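Local coordinates for putative oxidoreductase molybdopterin-binding subunit (Sulfolobus tokodaii, PDB 4ZOH), which probably serves as the large catalytic subunit of a xanthine dehydrogenase/aldehyde oxidase-family molybdoenzyme, binding molybdenum and its pterin cytosine dinucleotide cofactor, at residues His254-Lys259 and Arg336-Tyr341; Ser295-Ser300 and Thr328-Gly333; Lys400-Cys405 and Val585-Ala590. All coordinates share one frame; numbering follows the deposited sequence.

Interaction 1: His254-Lys259 and Arg336-Tyr341; sequences HGRDKK and RPEGIY
A bend at the second torsion of R256 (chi2 -72°) and another in E338 (92°) bring strand 254-266 and the first turn of helix 336-353 together: the first lays the guanidinium against the start of the helix, the second sets the carboxylate between R256 and K258. K258 reaches in from the same strand and turns only at its last torsion. Its NZ gives E338 OE2 a hydrogen bond of 2.8 Å within a salt bridge, arriving on the anti side of the carboxylate and 21° out of its plane. The same NZ bonds R256 O at 2.9 Å, from above the carbonyl plane, and has a further salt-bridge partner in E294.

R256 deals with the glutamate differently. Its CD packs 3.3 Å from E338 CD, while NE and E338 OE1 stand 4.0 Å apart, a long salt bridge with no N-H aimed at the oxygen. Water 1, at the guanidinium edge, accepts from R256 NH1 at 2.9 Å and lies 2.7 Å from E338 OE2. P337 lies over one guanidinium face, its CG 3.4 Å from R256 CZ. R256 NH1 also bonds R332 O and NE bonds Q617, so the arginine ties strand and helix to the cofactor-binding loop, its side chain about 8 Å from the molybdenum.

Buried together, E338, R256 and K258 form a salt-bridge network, with E294 as a second carboxylate on K258; the two cations would be expected to keep E338 ionised. E338 takes its direct hydrogen bond from K258, and the water lies between it and R256.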
# COMPACT_ATOMS: atom_id res chain seq x y z
N HIS A 254 -4.94 -14.31 -27.03
CA HIS A 254 -5.32 -15.05 -28.28
C HIS A 254 -5.55 -16.51 -28.02
O HIS A 254 -4.76 -17.14 -27.34
CB HIS A 254 -4.24 -14.91 -29.36
CG HIS A 254 -4.01 -13.51 -29.80
ND1 HIS A 254 -3.73 -13.18 -31.12
CD2 HIS A 254 -4.05 -12.34 -29.12
CE1 HIS A 254 -3.60 -11.87 -31.22
NE2 HIS A 254 -3.80 -11.33 -30.02
N GLY A 255 -6.68 -17.05 -28.50
CA GLY A 255 -6.98 -18.47 -28.24
C GLY A 255 -7.69 -19.08 -29.42
O GLY A 255 -7.88 -18.41 -30.43
N ARG A 256 -8.09 -20.35 -29.28
CA ARG A 256 -8.81 -21.09 -30.37
C ARG A 256 -7.86 -21.34 -31.59
O ARG A 256 -6.85 -21.98 -31.40
CB ARG A 256 -10.14 -20.40 -30.79
CG ARG A 256 -11.13 -20.27 -29.63
CD ARG A 256 -11.82 -21.55 -29.12
NE ARG A 256 -12.99 -21.16 -28.29
CZ ARG A 256 -13.01 -21.06 -26.95
NH1 ARG A 256 -11.95 -21.43 -26.21
NH2 ARG A 256 -14.13 -20.70 -26.31
N ASP A 257 -8.25 -20.91 -32.79
CA ASP A 257 -7.44 -20.90 -33.99
C ASP A 257 -7.00 -22.36 -34.34
O ASP A 257 -5.80 -22.68 -34.27
CB ASP A 257 -6.20 -19.95 -33.83
CG ASP A 257 -5.69 -19.47 -35.15
OD1 ASP A 257 -6.29 -19.93 -36.13
OD2 ASP A 257 -4.75 -18.62 -35.29
N LYS A 258 -7.99 -23.22 -34.61
CA LYS A 258 -7.81 -24.61 -35.05
C LYS A 258 -8.69 -24.97 -36.26
O LYS A 258 -9.82 -24.51 -36.36
CB LYS A 258 -8.04 -25.60 -33.91
CG LYS A 258 -7.24 -25.26 -32.69
CD LYS A 258 -7.55 -26.18 -31.56
CE LYS A 258 -6.54 -25.91 -30.45
NZ LYS A 258 -6.74 -24.49 -29.98
N LYS A 259 -8.15 -25.79 -37.16
CA LYS A 259 -8.77 -26.20 -38.44
C LYS A 259 -8.92 -27.72 -38.46
O LYS A 259 -7.93 -28.45 -38.18
CB LYS A 259 -7.83 -25.79 -39.59
CG LYS A 259 -8.49 -25.69 -40.96
CD LYS A 259 -7.48 -25.51 -42.10
CE LYS A 259 -7.54 -24.10 -42.58
NZ LYS A 259 -6.88 -24.09 -43.90
N ARG A 336 -11.43 -27.61 -25.53
CA ARG A 336 -12.70 -28.37 -25.55
C ARG A 336 -13.79 -27.76 -26.45
O ARG A 336 -14.49 -28.53 -27.14
CB ARG A 336 -13.20 -28.67 -24.17
CG ARG A 336 -12.39 -29.73 -23.46
CD ARG A 336 -11.41 -29.15 -22.45
NE ARG A 336 -12.15 -28.57 -21.36
CZ ARG A 336 -11.63 -27.77 -20.41
NH1 ARG A 336 -12.44 -27.27 -19.45
NH2 ARG A 336 -10.33 -27.45 -20.43
N PRO A 337 -13.88 -26.40 -26.53
CA PRO A 337 -14.85 -25.80 -27.43
C PRO A 337 -14.60 -26.21 -28.90
O PRO A 337 -15.58 -26.48 -29.66
CB PRO A 337 -14.61 -24.30 -27.28
CG PRO A 337 -14.09 -24.16 -25.92
CD PRO A 337 -13.28 -25.36 -25.64
N GLU A 338 -13.34 -26.15 -29.32
CA GLU A 338 -13.02 -26.50 -30.71
C GLU A 338 -13.45 -27.94 -31.04
O GLU A 338 -14.12 -28.17 -32.03
CB GLU A 338 -11.53 -26.30 -30.96
CG GLU A 338 -11.06 -24.87 -30.74
CD GLU A 338 -10.56 -24.62 -29.31
OE1 GLU A 338 -11.35 -24.79 -28.33
OE2 GLU A 338 -9.37 -24.21 -29.14
N GLY A 339 -13.10 -28.88 -30.19
CA GLY A 339 -13.42 -30.30 -30.37
C GLY A 339 -14.94 -30.60 -30.40
O GLY A 339 -15.39 -31.27 -31.31
N ILE A 340 -15.70 -30.17 -29.37
CA ILE A 340 -17.19 -30.20 -29.39
C ILE A 340 -17.76 -29.44 -30.61
O ILE A 340 -18.64 -29.96 -31.29
CB ILE A 340 -17.80 -29.73 -28.04
CG1 ILE A 340 -17.34 -30.61 -26.88
CG2 ILE A 340 -19.35 -29.56 -28.10
CD1 ILE A 340 -17.59 -32.11 -27.14
N TYR A 341 -17.24 -28.27 -30.95
CA TYR A 341 -17.69 -27.55 -32.12
C TYR A 341 -17.54 -28.42 -33.39
O TYR A 341 -18.48 -28.50 -34.22
CB TYR A 341 -16.90 -26.27 -32.29
CG TYR A 341 -16.94 -25.58 -33.66
CD1 TYR A 341 -18.00 -24.77 -34.04
CD2 TYR A 341 -15.86 -25.71 -34.58
CE1 TYR A 341 -18.02 -24.13 -35.30
CE2 TYR A 341 -15.88 -25.08 -35.83
CZ TYR A 341 -16.95 -24.28 -36.20
OH TYR A 341 -16.94 -23.58 -37.47
O HOH W 1 -9.45 -22.81 -26.79

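Interaction 2: Ser295-Ser300 and Thr328-Gly333; sequences SGNVKS and TQSYRG. With MCN (pterin cytosine dinucleotide), chain D.
N297 of helix 288-304 reaches S330 in the loop ahead of helix 336-353 through one nearly straight hydrogen bond, ND2 to OG, 3.0 Å long with an N-H...O angle of 175°. The asparagine carries CG opposite its carbonyl carbon (chi1 -67°), and a second torsion close to zero turns the amide so that OG lies almost exactly in its plane. S330 holds OG beside its own backbone N, and the amide nitrogen also sits 3.4 Å from S330 CA. ND2 has a stronger partner in E294 on the same helix, so this amide joins helix and loop at once.

Two residues on, R332 takes the other course: its CG is anti to the backbone N, and the chain runs extended from CG to NE alongside the pyran ring of the cofactor. The guanidinium presents a face to the cofactor, with NH2 3.2 Å from N8' of the pterin cytosine dinucleotide, while CB and CG pass the dithiolene sulfur S7'. Q613 and the carbonyl of G671 hold its nitrogens. The S330 side chain is about 5 Å from the molybdenum.

The loop is thus lodged between helix 288-304, through N297 and through D293, which takes S330 N, and helix 600-619, touched by Y331 and R332; and Q329 pairs by backbone with H254 of strand 254-266.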
# COMPACT_ATOMS: atom_id res chain seq x y z
N SER A 295 -0.44 -26.15 -26.29
CA SER A 295 -0.25 -27.51 -26.75
C SER A 295 -1.05 -28.56 -25.92
O SER A 295 -1.57 -29.53 -26.49
CB SER A 295 1.25 -27.85 -26.82
OG SER A 295 1.50 -29.23 -26.63
N GLY A 296 -1.13 -28.41 -24.59
CA GLY A 296 -2.02 -29.30 -23.80
C GLY A 296 -3.48 -29.19 -24.30
O GLY A 296 -4.24 -30.19 -24.31
N ASN A 297 -3.86 -27.97 -24.69
CA ASN A 297 -5.22 -27.67 -25.24
C ASN A 297 -5.50 -28.36 -26.60
O ASN A 297 -6.64 -28.80 -26.86
CB ASN A 297 -5.41 -26.15 -25.37
CG ASN A 297 -5.45 -25.46 -24.03
OD1 ASN A 297 -5.50 -26.11 -23.00
ND2 ASN A 297 -5.47 -24.16 -24.02
N VAL A 298 -4.45 -28.48 -27.44
CA VAL A 298 -4.56 -29.22 -28.71
C VAL A 298 -5.04 -30.65 -28.51
O VAL A 298 -5.93 -31.16 -29.25
CB VAL A 298 -3.25 -29.13 -29.56
CG1 VAL A 298 -3.34 -30.03 -30.78
CG2 VAL A 298 -3.00 -27.67 -29.98
N LYS A 299 -4.49 -31.27 -27.51
CA LYS A 299 -4.84 -32.57 -27.11
C LYS A 299 -6.28 -32.66 -26.63
O LYS A 299 -6.96 -33.65 -26.96
CB LYS A 299 -3.89 -33.04 -26.04
CG LYS A 299 -2.47 -33.12 -26.63
CD LYS A 299 -1.51 -33.61 -25.58
CE LYS A 299 -0.08 -33.31 -25.95
NZ LYS A 299 0.66 -34.05 -24.87
N SER A 300 -6.74 -31.62 -25.91
CA SER A 300 -8.14 -31.57 -25.44
C SER A 300 -9.08 -31.55 -26.64
O SER A 300 -10.06 -32.31 -26.66
CB SER A 300 -8.34 -30.33 -24.58
OG SER A 300 -7.63 -30.52 -23.39
N THR A 328 -0.26 -18.32 -28.79
CA THR A 328 -1.64 -18.69 -28.50
C THR A 328 -1.69 -19.21 -27.06
O THR A 328 -0.75 -19.85 -26.62
CB THR A 328 -2.08 -19.82 -29.49
OG1 THR A 328 -1.74 -19.41 -30.84
CG2 THR A 328 -3.67 -20.11 -29.34
N GLN A 329 -2.80 -19.00 -26.36
CA GLN A 329 -2.96 -19.43 -24.95
C GLN A 329 -4.34 -19.98 -24.70
O GLN A 329 -5.24 -19.79 -25.47
CB GLN A 329 -2.95 -18.21 -24.00
CG GLN A 329 -1.89 -17.20 -24.19
CD GLN A 329 -2.11 -15.98 -23.28
OE1 GLN A 329 -2.18 -14.84 -23.76
NE2 GLN A 329 -2.27 -16.23 -22.00
N SER A 330 -4.53 -20.53 -23.52
CA SER A 330 -5.86 -20.96 -23.06
C SER A 330 -6.80 -19.77 -23.22
O SER A 330 -6.49 -18.63 -22.83
CB SER A 330 -5.83 -21.33 -21.62
OG SER A 330 -5.47 -22.67 -21.44
N TYR A 331 -7.96 -20.06 -23.82
CA TYR A 331 -9.15 -19.22 -23.69
C TYR A 331 -10.32 -20.12 -23.30
O TYR A 331 -10.46 -21.25 -23.86
CB TYR A 331 -9.46 -18.50 -24.95
CG TYR A 331 -10.77 -17.73 -24.98
CD1 TYR A 331 -11.03 -16.72 -24.02
CD2 TYR A 331 -11.73 -17.99 -25.92
CE1 TYR A 331 -12.17 -15.93 -24.06
CE2 TYR A 331 -12.89 -17.24 -25.98
CZ TYR A 331 -13.11 -16.20 -25.04
OH TYR A 331 -14.25 -15.43 -25.06
N ARG A 332 -11.14 -19.63 -22.35
CA ARG A 332 -12.34 -20.28 -21.85
C ARG A 332 -12.77 -21.56 -22.57
O ARG A 332 -13.28 -21.50 -23.68
CB ARG A 332 -13.50 -19.26 -21.78
CG ARG A 332 -14.62 -19.80 -20.85
CD ARG A 332 -15.76 -18.78 -20.71
NE ARG A 332 -16.66 -19.13 -19.59
CZ ARG A 332 -17.34 -18.20 -18.88
NH1 ARG A 332 -17.17 -16.92 -19.20
NH2 ARG A 332 -18.10 -18.54 -17.83
N GLY A 333 -12.51 -22.69 -21.94
CA GLY A 333 -12.67 -24.02 -22.52
C GLY A 333 -11.36 -24.71 -22.96
O GLY A 333 -11.28 -25.91 -22.93
N1 MCN D . -20.72 -23.87 -9.43
C2 MCN D . -21.64 -24.50 -8.62
N3 MCN D . -21.92 -25.83 -8.75
C4 MCN D . -21.25 -26.55 -9.73
C5 MCN D . -20.31 -25.93 -10.56
C6 MCN D . -20.02 -24.58 -10.40
O2 MCN D . -22.27 -23.90 -7.73
N4 MCN D . -21.52 -27.84 -9.84
C1' MCN D . -20.47 -22.44 -9.21
C2D MCN D . -19.31 -22.28 -8.23
O2' MCN D . -19.72 -22.15 -6.90
C3' MCN D . -18.73 -20.94 -8.64
C4D MCN D . -18.74 -21.12 -10.10
O4D MCN D . -20.04 -21.81 -10.39
O3' MCN D . -19.53 -19.87 -8.28
C5' MCN D . -17.48 -21.97 -10.11
O5' MCN D . -17.32 -22.58 -11.26
PA MCN D . -16.24 -23.77 -11.49
O1A MCN D . -15.65 -24.42 -10.34
O2A MCN D . -17.03 -24.54 -12.51
O3A MCN D . -15.16 -22.83 -12.38
PB MCN D . -14.02 -21.94 -11.67
O1B MCN D . -12.80 -22.83 -11.48
O2B MCN D . -14.44 -21.20 -10.47
O3B MCN D . -13.81 -20.91 -12.78
C10 MCN D . -12.85 -21.08 -13.86
C9' MCN D . -13.51 -20.79 -15.19
C8' MCN D . -12.56 -20.68 -16.27
S8' MCN D . -11.42 -21.98 -16.58
C7' MCN D . -12.58 -19.65 -17.15
S7' MCN D . -11.52 -19.56 -18.58
C6' MCN D . -13.58 -18.60 -17.09
C7 MCN D . -14.79 -19.05 -16.22
O9' MCN D . -14.26 -19.60 -15.03
N5' MCN D . -13.03 -17.31 -16.66
C4A MCN D . -13.78 -16.34 -15.97
N8' MCN D . -15.65 -17.87 -15.87
C4B MCN D . -15.12 -16.64 -15.61
N1' MCN D . -15.91 -15.76 -15.00
C2' MCN D . -15.42 -14.57 -14.67
N2' MCN D . -16.21 -13.73 -14.05
N3' MCN D . -14.08 -14.17 -15.00
C4' MCN D . -13.23 -15.06 -15.69
O4' MCN D . -12.05 -14.71 -15.99

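Interaction 3: Lys400-Cys405 and Val585-Ala590; sequences KKEDGC and VKKYVA
A salt bridge with a bridging water links E402, just past helix 385-401, to K587 at a classic beta bulge of strand 583-593, where K586 and K587 both face L574 of the antiparallel neighbour 568-577. In this four-stranded mixed sheet E402, in the loop leading into strand 405-412, reaches over strand 568-577 to K587 and rests on L574.

The direct ionic contact is between E402 OE1 and K587 NZ at 3.3 Å. E402 extends beyond CG and meets the lysine at about a right angle. The last torsion of K587 is eclipsed (chi4 0°) and its CE comes within 3.0 Å of E402 OE1, a tight contact that leaves the exact placement of the lysine's end doubtful. D403 has a salt bridge to K576 of strand 568-577.

Covalent and backbone links hold the loop where it enters the sheet: C405 forms a disulfide with C689, just after helix 673-688, and pairs by backbone with V575. On the buried face of 583-593, V585 and Y588 pack on helix 673-688.

The water-mediated link closes a small triangle on this partly exposed surface: water 2 donates to E402 OE1 at 2.6 Å and accepts from K587 NZ at 2.9 Å.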
# COMPACT_ATOMS: atom_id res chain seq x y z
N LYS A 400 -39.28 -25.46 -32.00
CA LYS A 400 -39.62 -25.76 -33.39
C LYS A 400 -40.96 -25.14 -33.88
O LYS A 400 -41.10 -24.88 -35.09
CB LYS A 400 -39.57 -27.27 -33.63
CG LYS A 400 -38.15 -27.81 -33.83
CD LYS A 400 -37.42 -27.16 -35.04
CE LYS A 400 -37.66 -27.95 -36.30
NZ LYS A 400 -37.18 -27.03 -37.36
N LYS A 401 -41.90 -24.85 -32.96
CA LYS A 401 -43.13 -24.17 -33.43
C LYS A 401 -43.14 -22.67 -33.32
O LYS A 401 -44.06 -22.04 -33.84
CB LYS A 401 -44.44 -24.81 -32.99
CG LYS A 401 -44.42 -25.44 -31.64
CD LYS A 401 -45.07 -26.80 -31.71
CE LYS A 401 -45.85 -26.93 -30.42
NZ LYS A 401 -46.00 -28.30 -29.86
N GLU A 402 -42.09 -22.08 -32.75
CA GLU A 402 -41.99 -20.62 -32.76
C GLU A 402 -41.41 -20.08 -34.05
O GLU A 402 -41.01 -20.83 -34.92
CB GLU A 402 -41.30 -20.11 -31.49
CG GLU A 402 -41.92 -20.78 -30.26
CD GLU A 402 -41.17 -20.53 -28.97
OE1 GLU A 402 -40.39 -19.57 -28.90
OE2 GLU A 402 -41.37 -21.31 -28.01
N ASP A 403 -41.41 -18.77 -34.22
CA ASP A 403 -40.96 -18.18 -35.48
C ASP A 403 -39.41 -17.94 -35.43
O ASP A 403 -38.90 -17.26 -34.51
CB ASP A 403 -41.74 -16.88 -35.71
CG ASP A 403 -41.11 -15.96 -36.73
OD1 ASP A 403 -40.76 -16.43 -37.83
OD2 ASP A 403 -41.01 -14.74 -36.46
N GLY A 404 -38.69 -18.50 -36.40
CA GLY A 404 -37.22 -18.46 -36.45
C GLY A 404 -36.65 -19.85 -36.71
O GLY A 404 -37.39 -20.82 -36.96
N CYS A 405 -35.33 -19.97 -36.62
CA CYS A 405 -34.66 -21.25 -36.91
C CYS A 405 -34.03 -21.82 -35.69
O CYS A 405 -33.48 -21.09 -34.86
CB CYS A 405 -33.59 -20.98 -37.93
SG CYS A 405 -34.39 -20.50 -39.45
N VAL A 585 -30.70 -13.46 -31.83
CA VAL A 585 -31.02 -14.66 -31.07
C VAL A 585 -32.23 -14.39 -30.18
O VAL A 585 -32.10 -13.66 -29.20
CB VAL A 585 -29.82 -15.12 -30.22
CG1 VAL A 585 -30.14 -16.41 -29.44
CG2 VAL A 585 -28.55 -15.20 -31.08
N LYS A 586 -33.35 -15.06 -30.44
CA LYS A 586 -34.62 -14.86 -29.69
C LYS A 586 -34.67 -15.54 -28.39
O LYS A 586 -35.18 -14.98 -27.37
CB LYS A 586 -35.77 -15.43 -30.51
CG LYS A 586 -36.01 -14.64 -31.78
CD LYS A 586 -35.93 -13.13 -31.56
CE LYS A 586 -35.81 -12.41 -32.87
NZ LYS A 586 -35.09 -13.36 -33.77
N LYS A 587 -34.21 -16.79 -28.40
CA LYS A 587 -34.20 -17.61 -27.22
C LYS A 587 -33.04 -18.54 -27.23
O LYS A 587 -32.62 -19.00 -28.28
CB LYS A 587 -35.45 -18.49 -27.13
CG LYS A 587 -36.74 -17.77 -26.72
CD LYS A 587 -37.83 -18.71 -26.21
CE LYS A 587 -39.28 -18.25 -26.49
NZ LYS A 587 -39.45 -16.94 -27.21
N TYR A 588 -32.59 -18.87 -26.03
CA TYR A 588 -31.54 -19.80 -25.86
C TYR A 588 -31.94 -20.60 -24.66
O TYR A 588 -32.26 -20.02 -23.63
CB TYR A 588 -30.19 -19.03 -25.63
CG TYR A 588 -28.95 -19.93 -25.70
CD1 TYR A 588 -28.08 -19.95 -26.85
CD2 TYR A 588 -28.66 -20.77 -24.63
CE1 TYR A 588 -26.94 -20.81 -26.87
CE2 TYR A 588 -27.56 -21.61 -24.66
CZ TYR A 588 -26.70 -21.61 -25.76
OH TYR A 588 -25.68 -22.52 -25.63
N VAL A 589 -31.88 -21.92 -24.78
CA VAL A 589 -32.09 -22.79 -23.64
C VAL A 589 -30.84 -23.65 -23.37
O VAL A 589 -30.33 -24.24 -24.28
CB VAL A 589 -33.33 -23.71 -23.89
CG1 VAL A 589 -33.52 -24.74 -22.78
CG2 VAL A 589 -34.61 -22.85 -24.11
N ALA A 590 -30.42 -23.77 -22.11
CA ALA A 590 -29.29 -24.63 -21.73
C ALA A 590 -29.84 -25.63 -20.78
O ALA A 590 -30.50 -25.28 -19.76
CB ALA A 590 -28.18 -23.82 -21.02
O HOH W 2 -40.42 -17.15 -29.94

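How the interactions relate
Interactions 1 and 2 are buried neighbours with centres 8 Å apart, and along the chain the second is nested within the loop closed by the first. They touch directly: P337 CG packs 3.6 Å from R332 O, so the start of helix 336-353 rests on the cofactor loop. Interaction 1 is a compact charge network, whereas interaction 2 pairs neutral polar groups and sends its arginine to the cofactor. Interaction 3 belongs to the later molybdopterin-binding range, about 25 Å from interaction 1 between centres, and touches neither. Its ion pair lies at the surface, in contrast to the enclosed carboxylate of interaction 1, though each has a water between its charged groups.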